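GTPase subunit of restriction endonuclease (Thermococcus gammatolerans, PDB 6P0F) probably recognises DNA substrates through its N-terminal YTH domain, as the GTPase-bearing subunit of an McrB-type restriction endonuclease. Local coordinates at residues E21-K26 and C50-R55; T90-G95 and H136-I141; I96-V101 and F126-P131. One frame throughout, in Å; residues are numbered along the deposited sequence.

Contact 1: residues E21-K26 and C50-R55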
loop_
_atom_site.group_PDB
_atom_site.type_symbol
_atom_site.label_atom_id
_atom_site.label_comp_id
_atom_site.label_asym_id
_atom_site.label_seq_id
_atom_site.Cartn_x
_atom_site.Cartn_y
_atom_site.Cartn_z
ATOM N N GLU A 21 -1.637 -5.719 -8.549
ATOM C CA GLU A 21 -1.704 -5.282 -9.933
ATOM C C GLU A 21 -3.107 -4.807 -10.284
ATOM O O GLU A 21 -3.274 -3.796 -10.969
ATOM C CB GLU A 21 -1.269 -6.438 -10.840
ATOM C CG GLU A 21 -1.255 -6.102 -12.318
ATOM C CD GLU A 21 -0.732 -7.271 -13.152
ATOM O OE1 GLU A 21 -1.286 -8.378 -13.006
ATOM O OE2 GLU A 21 0.251 -7.090 -13.903
ATOM N N GLU A 22 -4.127 -5.499 -9.777
ATOM C CA GLU A 22 -5.486 -5.160 -10.140
ATOM C C GLU A 22 -5.894 -3.786 -9.617
ATOM O O GLU A 22 -6.456 -2.977 -10.360
ATOM C CB GLU A 22 -6.450 -6.230 -9.638
ATOM C CG GLU A 22 -7.878 -5.923 -10.007
ATOM C CD GLU A 22 -8.187 -6.234 -11.491
ATOM O OE1 GLU A 22 -9.005 -5.510 -12.081
ATOM O OE2 GLU A 22 -7.617 -7.231 -12.014
ATOM N N THR A 23 -5.675 -3.514 -8.331
ATOM C CA THR A 23 -6.264 -2.333 -7.742
ATOM C C THR A 23 -5.298 -1.221 -7.388
ATOM O O THR A 23 -5.775 -0.129 -7.100
ATOM C CB THR A 23 -7.072 -2.676 -6.483
ATOM O OG1 THR A 23 -6.246 -3.297 -5.507
ATOM C CG2 THR A 23 -8.236 -3.625 -6.841
ATOM N N ILE A 24 -3.984 -1.452 -7.410
ATOM C CA ILE A 24 -2.999 -0.387 -7.216
ATOM C C ILE A 24 -2.296 -0.024 -8.511
ATOM O O ILE A 24 -2.074 1.158 -8.791
ATOM C CB ILE A 24 -1.979 -0.757 -6.118
ATOM C CG1 ILE A 24 -2.676 -0.823 -4.759
ATOM C CG2 ILE A 24 -0.835 0.238 -6.083
ATOM C CD1 ILE A 24 -3.166 0.532 -4.265
ATOM N N LEU A 25 -1.887 -1.002 -9.305
ATOM C CA LEU A 25 -1.167 -0.653 -10.521
ATOM C C LEU A 25 -2.112 -0.279 -11.647
ATOM O O LEU A 25 -1.929 0.752 -12.291
ATOM C CB LEU A 25 -0.230 -1.787 -10.929
ATOM C CG LEU A 25 0.850 -2.236 -9.928
ATOM C CD1 LEU A 25 1.735 -3.291 -10.521
ATOM C CD2 LEU A 25 1.652 -1.011 -9.513
ATOM N N LYS A 26 -3.166 -1.057 -11.864
ATOM C CA LYS A 26 -4.169 -0.742 -12.864
ATOM C C LYS A 26 -5.233 0.186 -12.304
ATOM O O LYS A 26 -5.470 1.266 -12.855
ATOM C CB LYS A 26 -4.789 -2.042 -13.373
ATOM C CG LYS A 26 -5.767 -1.853 -14.455
ATOM C CD LYS A 26 -6.313 -3.189 -15.014
ATOM C CE LYS A 26 -6.936 -4.106 -13.940
ATOM N NZ LYS A 26 -8.149 -3.517 -13.235
ATOM N N CYS A 50 -10.174 4.423 -9.575
ATOM C CA CYS A 50 -9.930 4.309 -8.147
ATOM C C CYS A 50 -8.765 3.366 -7.876
ATOM O O CYS A 50 -8.633 2.321 -8.514
ATOM C CB CYS A 50 -11.154 3.777 -7.398
ATOM S SG CYS A 50 -12.662 4.742 -7.650
ATOM N N TYR A 51 -7.948 3.729 -6.896
ATOM C CA TYR A 51 -6.805 2.922 -6.486
ATOM C C TYR A 51 -6.953 2.598 -5.012
ATOM O O TYR A 51 -7.162 3.493 -4.200
ATOM C CB TYR A 51 -5.486 3.665 -6.701
ATOM C CG TYR A 51 -5.240 4.019 -8.141
ATOM C CD1 TYR A 51 -4.712 3.083 -9.014
ATOM C CD2 TYR A 51 -5.562 5.267 -8.626
ATOM C CE1 TYR A 51 -4.521 3.369 -10.339
ATOM C CE2 TYR A 51 -5.352 5.584 -9.971
ATOM C CZ TYR A 51 -4.822 4.622 -10.813
ATOM O OH TYR A 51 -4.591 4.878 -12.150
ATOM N N PHE A 52 -6.803 1.332 -4.647
ATOM C CA PHE A 52 -6.982 0.996 -3.243
ATOM C C PHE A 52 -6.309 -0.337 -2.932
ATOM O O PHE A 52 -6.074 -1.163 -3.814
ATOM C CB PHE A 52 -8.477 0.973 -2.861
ATOM C CG PHE A 52 -9.314 -0.080 -3.582
ATOM C CD1 PHE A 52 -9.778 0.142 -4.866
ATOM C CD2 PHE A 52 -9.650 -1.273 -2.964
ATOM C CE1 PHE A 52 -10.542 -0.830 -5.512
ATOM C CE2 PHE A 52 -10.415 -2.213 -3.613
ATOM C CZ PHE A 52 -10.832 -1.996 -4.885
ATOM N N TRP A 53 -5.999 -0.511 -1.654
ATOM C CA TRP A 53 -5.381 -1.714 -1.124
ATOM C C TRP A 53 -6.148 -2.098 0.131
ATOM O O TRP A 53 -6.901 -1.302 0.678
ATOM C CB TRP A 53 -3.901 -1.475 -0.836
ATOM C CG TRP A 53 -3.182 -2.730 -0.436
ATOM C CD1 TRP A 53 -2.547 -2.985 0.749
ATOM C CD2 TRP A 53 -3.062 -3.929 -1.219
ATOM N NE1 TRP A 53 -2.052 -4.274 0.756
ATOM C CE2 TRP A 53 -2.330 -4.861 -0.451
ATOM C CE3 TRP A 53 -3.500 -4.298 -2.486
ATOM C CZ2 TRP A 53 -2.045 -6.155 -0.919
ATOM C CZ3 TRP A 53 -3.186 -5.574 -2.953
ATOM C CH2 TRP A 53 -2.447 -6.469 -2.171
ATOM N N GLY A 54 -6.057 -3.365 0.524
ATOM C CA GLY A 54 -6.826 -3.833 1.655
ATOM C C GLY A 54 -5.986 -4.763 2.512
ATOM O O GLY A 54 -5.083 -5.442 2.018
ATOM N N ARG A 55 -6.310 -4.782 3.801
ATOM C CA ARG A 55 -5.588 -5.610 4.766
ATOM C C ARG A 55 -6.586 -6.254 5.711
ATOM O O ARG A 55 -7.736 -5.827 5.806
ATOM C CB ARG A 55 -4.588 -4.795 5.581
ATOM C CG ARG A 55 -3.477 -4.172 4.765
ATOM C CD ARG A 55 -2.464 -3.465 5.656
ATOM N NE ARG A 55 -1.815 -4.419 6.539
ATOM C CZ ARG A 55 -1.992 -4.437 7.850
ATOM N NH1 ARG A 55 -2.788 -3.542 8.430
ATOM N NH2 ARG A 55 -1.368 -5.342 8.576
HETATM O O HOH W 1 -3.746 3.030 -13.893
#

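Contact 2: residues T90-G95 and H136-I141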
loop_
_atom_site.group_PDB
_atom_site.type_symbol
_atom_site.label_atom_id
_atom_site.label_comp_id
_atom_site.label_asym_id
_atom_site.label_seq_id
_atom_site.Cartn_x
_atom_site.Cartn_y
_atom_site.Cartn_z
ATOM N N THR A 90 13.149 -6.070 -8.279
ATOM C CA THR A 90 12.374 -5.437 -7.221
ATOM C C THR A 90 11.892 -4.071 -7.684
ATOM O O THR A 90 12.430 -3.484 -8.623
ATOM C CB THR A 90 13.162 -5.251 -5.913
ATOM O OG1 THR A 90 14.199 -4.280 -6.088
ATOM C CG2 THR A 90 13.778 -6.577 -5.440
ATOM N N ALA A 91 10.860 -3.576 -7.004
ATOM C CA ALA A 91 10.361 -2.231 -7.275
ATOM C C ALA A 91 9.785 -1.657 -5.991
ATOM O O ALA A 91 9.459 -2.381 -5.056
ATOM C CB ALA A 91 9.319 -2.225 -8.376
ATOM N N VAL A 92 9.693 -0.326 -5.938
ATOM C CA VAL A 92 9.100 0.352 -4.797
ATOM C C VAL A 92 8.123 1.387 -5.332
ATOM O O VAL A 92 8.453 2.130 -6.263
ATOM C CB VAL A 92 10.161 1.034 -3.907
ATOM C CG1 VAL A 92 9.488 1.683 -2.723
ATOM C CG2 VAL A 92 11.200 -0.000 -3.453
ATOM N N TYR A 93 6.945 1.445 -4.731
ATOM C CA TYR A 93 5.941 2.442 -5.056
ATOM C C TYR A 93 5.641 3.277 -3.819
ATOM O O TYR A 93 5.619 2.747 -2.708
ATOM C CB TYR A 93 4.641 1.780 -5.571
ATOM C CG TYR A 93 4.817 0.998 -6.863
ATOM C CD1 TYR A 93 5.429 -0.246 -6.853
ATOM C CD2 TYR A 93 4.349 1.502 -8.082
ATOM C CE1 TYR A 93 5.603 -0.970 -8.047
ATOM C CE2 TYR A 93 4.529 0.806 -9.261
ATOM C CZ TYR A 93 5.130 -0.433 -9.234
ATOM O OH TYR A 93 5.278 -1.122 -10.421
ATOM N N LEU A 94 5.375 4.573 -4.004
ATOM C CA LEU A 94 5.054 5.477 -2.900
ATOM C C LEU A 94 3.654 6.041 -3.102
ATOM O O LEU A 94 3.385 6.672 -4.122
ATOM C CB LEU A 94 6.076 6.616 -2.825
ATOM C CG LEU A 94 5.769 7.673 -1.763
ATOM C CD1 LEU A 94 5.849 7.109 -0.359
ATOM C CD2 LEU A 94 6.747 8.837 -1.890
ATOM N N GLY A 95 2.783 5.817 -2.133
ATOM C CA GLY A 95 1.468 6.413 -2.139
ATOM C C GLY A 95 1.178 7.205 -0.886
ATOM O O GLY A 95 1.843 7.013 0.139
ATOM N N HIS A 136 14.175 3.883 -7.466
ATOM C CA HIS A 136 15.125 3.101 -6.697
ATOM C C HIS A 136 14.647 1.691 -6.408
ATOM O O HIS A 136 13.445 1.423 -6.337
ATOM C CB HIS A 136 15.379 3.806 -5.381
ATOM C CG HIS A 136 15.739 5.240 -5.531
ATOM N ND1 HIS A 136 17.027 5.647 -5.792
ATOM C CD2 HIS A 136 14.985 6.366 -5.482
ATOM C CE1 HIS A 136 17.058 6.964 -5.883
ATOM N NE2 HIS A 136 15.837 7.425 -5.684
ATOM N N SER A 137 15.628 0.800 -6.214
ATOM C CA SER A 137 15.427 -0.566 -5.765
ATOM C C SER A 137 14.965 -0.619 -4.311
ATOM O O SER A 137 15.119 0.340 -3.542
ATOM C CB SER A 137 16.755 -1.320 -5.841
ATOM O OG SER A 137 17.729 -0.581 -5.086
ATOM N N ILE A 138 14.489 -1.798 -3.908
ATOM C CA ILE A 138 14.257 -2.031 -2.488
ATOM C C ILE A 138 15.553 -1.800 -1.716
ATOM O O ILE A 138 15.552 -1.223 -0.623
ATOM C CB ILE A 138 13.692 -3.447 -2.254
ATOM C CG1 ILE A 138 12.232 -3.532 -2.693
ATOM C CG2 ILE A 138 13.797 -3.840 -0.770
ATOM C CD1 ILE A 138 11.613 -4.916 -2.620
ATOM N N ASN A 139 16.677 -2.272 -2.248
ATOM C CA ASN A 139 17.892 -2.188 -1.444
ATOM C C ASN A 139 18.378 -0.751 -1.309
ATOM O O ASN A 139 18.865 -0.369 -0.235
ATOM C CB ASN A 139 18.981 -3.105 -1.992
ATOM C CG ASN A 139 19.072 -3.086 -3.471
ATOM O OD1 ASN A 139 18.163 -3.553 -4.172
ATOM N ND2 ASN A 139 20.171 -2.543 -3.978
ATOM N N GLU A 140 18.181 0.092 -2.339
ATOM C CA GLU A 140 18.571 1.495 -2.213
ATOM C C GLU A 140 17.662 2.233 -1.230
ATOM O O GLU A 140 18.128 3.052 -0.431
ATOM C CB GLU A 140 18.533 2.196 -3.577
ATOM C CG GLU A 140 19.537 1.733 -4.630
ATOM C CD GLU A 140 19.212 2.274 -6.052
ATOM O OE1 GLU A 140 18.130 1.944 -6.606
ATOM O OE2 GLU A 140 20.031 3.036 -6.621
ATOM N N ILE A 141 16.348 1.987 -1.293
ATOM C CA ILE A 141 15.441 2.624 -0.339
ATOM C C ILE A 141 15.734 2.135 1.081
ATOM O O ILE A 141 15.762 2.923 2.035
ATOM C CB ILE A 141 13.973 2.367 -0.727
ATOM C CG1 ILE A 141 13.680 3.018 -2.079
ATOM C CG2 ILE A 141 13.048 2.883 0.354
ATOM C CD1 ILE A 141 13.921 4.529 -2.112
HETATM O O HOH W 2 11.274 1.003 -8.018
#

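Contact 3: residues I96-V101 and F126-P131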
loop_
_atom_site.group_PDB
_atom_site.type_symbol
_atom_site.label_atom_id
_atom_site.label_comp_id
_atom_site.label_asym_id
_atom_site.label_seq_id
_atom_site.Cartn_x
_atom_site.Cartn_y
_atom_site.Cartn_z
ATOM N N ILE A 96 0.206 8.116 -0.962
ATOM C CA ILE A 96 -0.316 8.810 0.214
ATOM C C ILE A 96 -1.809 8.531 0.295
ATOM O O ILE A 96 -2.514 8.567 -0.724
ATOM C CB ILE A 96 0.015 10.322 0.173
ATOM C CG1 ILE A 96 -0.436 10.956 1.488
ATOM C CG2 ILE A 96 -0.554 10.984 -1.030
ATOM C CD1 ILE A 96 0.232 12.316 1.766
ATOM N N ILE A 97 -2.281 8.190 1.496
ATOM C CA ILE A 97 -3.640 7.688 1.673
ATOM C C ILE A 97 -4.630 8.850 1.669
ATOM O O ILE A 97 -4.495 9.820 2.432
ATOM C CB ILE A 97 -3.776 6.865 2.962
ATOM C CG1 ILE A 97 -2.849 5.622 2.916
ATOM C CG2 ILE A 97 -5.228 6.441 3.161
ATOM C CD1 ILE A 97 -2.872 4.771 4.168
ATOM N N CYS A 98 -5.608 8.767 0.777
ATOM C CA CYS A 98 -6.679 9.759 0.711
ATOM C C CYS A 98 -7.770 9.489 1.744
ATOM O O CYS A 98 -8.326 10.424 2.334
ATOM C CB CYS A 98 -7.256 9.732 -0.700
ATOM S SG CYS A 98 -8.560 10.927 -1.026
ATOM N N GLU A 99 -8.123 8.222 1.931
ATOM C CA GLU A 99 -9.195 7.826 2.827
ATOM C C GLU A 99 -8.977 6.385 3.247
ATOM O O GLU A 99 -8.361 5.601 2.529
ATOM C CB GLU A 99 -10.577 7.913 2.175
ATOM C CG GLU A 99 -11.401 9.123 2.562
ATOM C CD GLU A 99 -11.767 9.138 4.039
ATOM O OE1 GLU A 99 -11.239 8.325 4.823
ATOM O OE2 GLU A 99 -12.552 10.009 4.430
ATOM N N THR A 100 -9.520 6.043 4.396
ATOM C CA THR A 100 -9.568 4.655 4.839
ATOM C C THR A 100 -11.025 4.299 5.068
ATOM O O THR A 100 -11.834 5.136 5.476
ATOM C CB THR A 100 -8.763 4.401 6.116
ATOM O OG1 THR A 100 -9.323 5.161 7.193
ATOM C CG2 THR A 100 -7.306 4.768 5.931
ATOM N N VAL A 101 -11.359 3.045 4.781
ATOM C CA VAL A 101 -12.718 2.548 4.878
ATOM C C VAL A 101 -12.618 1.164 5.483
ATOM O O VAL A 101 -11.968 0.294 4.904
ATOM C CB VAL A 101 -13.417 2.479 3.507
ATOM C CG1 VAL A 101 -14.804 1.883 3.673
ATOM C CG2 VAL A 101 -13.466 3.868 2.857
ATOM N N PHE A 126 -7.546 4.026 0.377
ATOM C CA PHE A 126 -7.685 4.585 -0.960
ATOM C C PHE A 126 -6.556 5.573 -1.237
ATOM O O PHE A 126 -6.129 6.301 -0.340
ATOM C CB PHE A 126 -9.051 5.274 -1.120
ATOM C CG PHE A 126 -10.185 4.313 -1.341
ATOM C CD1 PHE A 126 -10.743 3.644 -0.272
ATOM C CD2 PHE A 126 -10.657 4.043 -2.625
ATOM C CE1 PHE A 126 -11.762 2.703 -0.462
ATOM C CE2 PHE A 126 -11.654 3.122 -2.815
ATOM C CZ PHE A 126 -12.207 2.449 -1.714
ATOM N N PHE A 127 -6.088 5.597 -2.490
ATOM C CA PHE A 127 -5.074 6.528 -2.976
ATOM C C PHE A 127 -5.643 7.350 -4.130
ATOM O O PHE A 127 -6.116 6.780 -5.119
ATOM C CB PHE A 127 -3.830 5.780 -3.467
ATOM C CG PHE A 127 -3.184 4.933 -2.432
ATOM C CD1 PHE A 127 -3.591 3.619 -2.239
ATOM C CD2 PHE A 127 -2.171 5.434 -1.642
ATOM C CE1 PHE A 127 -3.007 2.834 -1.284
ATOM C CE2 PHE A 127 -1.583 4.649 -0.670
ATOM C CZ PHE A 127 -1.995 3.342 -0.500
ATOM N N LYS A 128 -5.560 8.680 -4.041
ATOM C CA LYS A 128 -6.175 9.494 -5.093
ATOM C C LYS A 128 -5.398 9.384 -6.401
ATOM O O LYS A 128 -5.994 9.243 -7.475
ATOM C CB LYS A 128 -6.280 10.955 -4.675
ATOM C CG LYS A 128 -6.977 11.801 -5.734
ATOM C CD LYS A 128 -8.026 12.684 -5.130
ATOM C CE LYS A 128 -7.424 13.609 -4.124
ATOM N NZ LYS A 128 -8.275 14.844 -3.947
ATOM N N LYS A 129 -4.069 9.486 -6.334
ATOM C CA LYS A 129 -3.212 9.272 -7.499
ATOM C C LYS A 129 -2.614 7.877 -7.385
ATOM O O LYS A 129 -2.326 7.420 -6.275
ATOM C CB LYS A 129 -2.106 10.326 -7.593
ATOM C CG LYS A 129 -2.616 11.784 -7.599
ATOM C CD LYS A 129 -3.282 12.173 -8.925
ATOM C CE LYS A 129 -3.784 13.618 -8.889
ATOM N NZ LYS A 129 -4.477 14.008 -10.146
ATOM N N LYS A 130 -2.486 7.180 -8.532
ATOM C CA LYS A 130 -1.746 5.929 -8.607
ATOM C C LYS A 130 -0.465 6.095 -7.798
ATOM O O LYS A 130 0.269 7.071 -8.015
ATOM C CB LYS A 130 -1.417 5.551 -10.060
ATOM C CG LYS A 130 -0.767 4.214 -10.222
ATOM C CD LYS A 130 -0.330 3.961 -11.680
ATOM C CE LYS A 130 0.502 2.702 -11.782
ATOM N NZ LYS A 130 0.837 2.361 -13.203
ATOM N N PRO A 131 -0.179 5.205 -6.854
ATOM C CA PRO A 131 1.129 5.245 -6.186
ATOM C C PRO A 131 2.251 5.324 -7.210
ATOM O O PRO A 131 2.244 4.632 -8.226
ATOM C CB PRO A 131 1.152 3.939 -5.379
ATOM C CG PRO A 131 -0.263 3.723 -5.015
ATOM C CD PRO A 131 -1.048 4.161 -6.264
HETATM O O HOH W 3 -0.726 8.242 -3.998
HETATM O O HOH W 4 -4.063 10.126 -2.270
#

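Contact 1: residues E21-K26 and C50-R55
Thr23 and Phe52 carry the polar part of this contact with two hydrogen bonds. Phe52 N donates to Thr23 O at 3.0 Å, coming in from above the carbonyl plane, and the Thr23 OG1 hydroxyl donates back to Phe52 O at 2.7 Å, nearly in line with that C=O. The hydroxyl takes the position between its own backbone N and carbonyl carbon (chi1 59°), which aims it at the strand while it also accepts from Trp115 NE1. A threonine suits this place because it satisfies a buried strand carbonyl and still offers carbon to a ring: Thr23 CB sits over one face of Phe52, 4.1 Å from the ring centroid, in a CH-pi contact.

Apolar packing continues with Ile24, whose CD1 reaches Trp53 CB at 4.0 Å. The Trp53 indole in turn meets Phe73 edge to face.

Tyr51 works at the end of the helix. A wider, pi-type turn joins Lys26 N to Glu21 O, and the last carbonyls gather round the phenol ring, with Ile24 O 3.3 Å from Tyr51 CD1. Ile24 O is buried without a polar partner. Water 1, at the ring edge and in its plane, sits 2.7 Å from Tyr51 OH and donates to Lys26 O, joining helix end and strand.

The axes of segments 21-26 and 50-55 approach to 6.2 Å, their N-to-C directions 133° apart: this is helix-on-sheet packing in which helix 15-26 lies on the mixed sheet of the YTH domain.

Contact 2: residues T90-G95 and H136-I141
Thr90 and Val92 meet the flat peptide that joins Ser137 to Ile138 from two different directions. Thr90 OG1 lies close to the plane of that peptide, in front of its N-H, and Ile138 N donates to it in a straight (171°) but weak bond of 3.3 Å. Val92 CG2 instead stands above one face of the same peptide, 3.9 Å from Ser137 C. The other flat group is the Glu140 carboxylate, which belongs to the helix start: Ser137 N approaches OE1 on its anti lone pair at 2.8 Å, and Ser137 OG also donates to OE1, on the anti side but tilted from the carboxylate plane.

These bonds form a capping box. Ser137 is the N-cap, and its OG accepts from Glu140 N at 2.9 Å, so side chain and backbone of the two residues grip each other reciprocally. Serine fits because its short hydroxyl can reach back to the first turn, and glutamate because its longer arm returns to the cap's own N-H.

Carbon contacts fill the rest. Val92 CG2 touches Ile138 CG1 at 3.8 Å and, more distantly, Ile141 CG1. With CG1 anti to the backbone N (chi1 -178°), the CG2 branch of Val92 is the one turned to the helix. The Ile138 chain runs on to Thr90, with CD1 3.7 Å from Thr90 CB. Water 2 accepts from Val92 N and donates to His136 O, bridging the backbones.

Chemically, two N-H groups of the first turn are met by hydroxyls, that of Ile138 weakly by Thr90 OG1 and that of Glu140 by Ser137 OG, with the Glu140 carboxylate close by; a negative charge there would probably suit the positive end of the helix dipole, while branched aliphatic residues hold the helix against the strand.

Contact 3: residues I96-V101 and F126-P131
Phe126 is hydrogen-bonded through its backbone to both Cys98 and Glu99, and this is the tight part of the contact. Cys98 N donates to Phe126 O at 2.8 Å, tilted somewhat from the carbonyl plane, while Phe126 N reaches Glu99 O at 2.8 Å in an almost perfectly straight bond (178°). The Phe126 ring reaches across to Val101 of the partner strand, whose CG2 lies 3.9 Å from Phe126 CE1. It also meets the ring of Phe52.

Phe127 packs differently. Its CG stands beside its own backbone N and opposite the carbonyl carbon (chi1 -59°), a setting that brings the ring against Ile96 and Ile97. Ile96 N is at the ring edge and in its plane, Ile97 CG1 comes to within 3.9 Å of Phe127 CE2, and Pro131 CG rests over one face near the rim. Because Ile24 of helix 15-26 also touches this ring, a broad, apolar residue is well placed here. Were the ring cut back to an alanine, Ile97 CG1 and Pro131 would probably be left without this partner and a gap would open beneath the helix.

Toward solvent the pairing gives way to water. Water 4 accepts from Lys128 N and donates to Ile96 O, each at 2.7 Å, standing in for direct strand bonds; water 3 similarly links Ile96 N with Lys129 O. Lys128 and Lys129 are exposed, as suits long charged chains on a loop, and the SG of Cys98 lies 4.3 Å from Lys128 CE.

Cys98 has helix-like backbone angles and is tied by a disulfide to Cys45 of helix 39-45. With Cys98 and Glu99 both facing Phe126, the arrangement is a classic beta bulge, at Cys98, where strand 91-102 turns a corner beside strand 123-127.

In the fold
Along the chain, contact 1 comes first: it brings helix 15-26 onto strand 49-55, closing a loop of 23 residues that includes helix 39-45. It is complete before the other two begin. Contact 2 joins the start of strand 91-102 to the start of helix 138-145, with 40 residues between its segments, and contact 3 is nested inside it, where the later half of that strand pairs with strand 123-127. Contacts 1 and 3 are neighbours, their centres about 9 Å apart, because strands 49-55 and 123-127 adjoin in the sheet. Contact 2 holds a more distant helix, its centre about 17 Å from that of contact 1. The Cys45–Cys98 disulfide ties the first loop to contact 3.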